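Local coordinates for hypothetical nigD-like protein (Bacteroides caccae, PDB 3QWN) that probably acts as a NigD-like immunity protein, an antitoxin-type partner that would protect its bacterial host, although its exact function is not established, at residues L62-G65 / H66-T69. Residues are numbered along the deposited sequence; the frame is centred on the assembly and turned at random.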
loop_
_atom_site.group_PDB
_atom_site.type_symbol
_atom_site.label_atom_id
_atom_site.label_comp_id
_atom_site.label_asym_id
_atom_site.label_seq_id
_atom_site.Cartn_x
_atom_site.Cartn_y
_atom_site.Cartn_z
ATOM N N LEU A 62 -13.570 -18.241 10.798
ATOM C CA LEU A 62 -14.532 -19.129 11.461
ATOM C C LEU A 62 -13.796 -19.982 12.470
ATOM O O LEU A 62 -12.821 -20.654 12.105
ATOM C CB LEU A 62 -15.288 -20.051 10.480
ATOM C CG LEU A 62 -15.764 -19.537 9.144
ATOM C CD1 LEU A 62 -15.984 -20.685 8.247
ATOM C CD2 LEU A 62 -17.029 -18.767 9.275
ATOM N N SER A 63 -14.283 -20.038 13.709
ATOM C CA SER A 63 -13.590 -20.784 14.745
ATOM C C SER A 63 -14.441 -21.907 15.324
ATOM O O SER A 63 -15.647 -21.743 15.516
ATOM C CB SER A 63 -13.152 -19.823 15.864
ATOM O OG SER A 63 -12.430 -20.509 16.885
ATOM N N ASN A 64 -13.770 -23.005 15.711
ATOM C CA ASN A 64 -14.381 -24.154 16.360
ATOM C C ASN A 64 -14.087 -24.091 17.842
ATOM O O ASN A 64 -14.294 -25.092 18.571
ATOM C CB ASN A 64 -13.902 -25.475 15.745
ATOM C CG ASN A 64 -12.443 -25.831 15.981
ATOM O OD1 ASN A 64 -11.669 -25.091 16.605
ATOM N ND2 ASN A 64 -12.033 -26.981 15.468
ATOM N N GLY A 65 -13.568 -22.924 18.252
ATOM C CA GLY A 65 -13.207 -22.609 19.631
ATOM C C GLY A 65 -11.781 -22.956 20.005
ATOM O O GLY A 65 -11.358 -22.693 21.129
ATOM N N HIS A 66 -11.044 -23.579 19.087
ATOM C CA HIS A 66 -9.648 -23.992 19.278
ATOM C C HIS A 66 -8.809 -23.490 18.108
ATOM O O HIS A 66 -7.806 -22.816 18.307
ATOM C CB HIS A 66 -9.541 -25.529 19.419
ATOM C CG HIS A 66 -10.237 -26.052 20.637
ATOM N ND1 HIS A 66 -11.498 -26.625 20.556
ATOM C CD2 HIS A 66 -9.860 -26.001 21.937
ATOM C CE1 HIS A 66 -11.832 -26.922 21.800
ATOM N NE2 HIS A 66 -10.875 -26.573 22.664
ATOM N N THR A 67 -9.261 -23.778 16.896
ATOM C CA THR A 67 -8.583 -23.400 15.681
ATOM C C THR A 67 -9.590 -22.635 14.805
ATOM O O THR A 67 -10.792 -22.795 14.948
ATOM C CB THR A 67 -7.905 -24.663 15.038
ATOM O OG1 THR A 67 -7.549 -24.399 13.686
ATOM C CG2 THR A 67 -8.748 -25.952 15.103
ATOM N N ALA A 68 -9.110 -21.744 13.982
ATOM C CA ALA A 68 -9.935 -20.966 13.063
ATOM C C ALA A 68 -9.437 -21.130 11.624
ATOM O O ALA A 68 -8.271 -21.450 11.400
ATOM C CB ALA A 68 -9.908 -19.492 13.452
ATOM N N THR A 69 -10.306 -20.887 10.647
ATOM C CA THR A 69 -9.915 -20.938 9.235
ATOM C C THR A 69 -10.449 -19.697 8.587
ATOM O O THR A 69 -11.268 -19.028 9.181
ATOM C CB THR A 69 -10.380 -22.230 8.524
ATOM O OG1 THR A 69 -11.793 -22.321 8.565
ATOM C CG2 THR A 69 -9.769 -23.488 9.111
#
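Leu62 and Thr69 face each other as an antiparallel hydrogen-bonded pair at the end of a beta hairpin. Leu62 N donates a hydrogen bond to Thr69 O at 2.9 Å, and Thr69 N donates one back to Leu62 O. The same Leu62 O also receives a CA-H...O contact from Ala68 CA at 3.1 Å. Ser63 and Ala68 form the next, non-hydrogen-bonded pair, with their CB atoms 4.1 Å apart on one face of the sheet. Leu62 and Thr69 point to the other face, where Thr69 OG1 is hydrogen-bonded to Ser39 OG.

Beyond the pairs, Asn64 N makes a nearly straight bond to Thr67 O at 3.1 Å. The Asn64 side chain then folds back over the turn. With chi1 at 68°, its CG is wedged between the backbone N and C, which brings OD1 to the amides two and three residues on. Asn64 OD1 accepts a hydrogen bond from His66 N at 3.0 Å. A second one reaches Asn64 OD1 from Thr67 N at 2.8 Å. The Thr67 bond is almost linear at 176°; the His66 bond is more bent. Both donors lie somewhat out of the amide plane.

Two further side chains make contact. Thr67 CG2 touches the Asn64 amide, 3.5 Å from Asn64 ND2. The His66 ring has Gly65 C over one face.

Ser63 OG accepts from Gly65 N in an ST turn, and Gly65 takes a positive phi of 90°. The His66 N to Asn64 OD1 bond closes an Asx turn. These two turns lie at the exposed tip of the hairpin joining strands 52-63 and 68-77, within the NigD-like N-terminal OB domain.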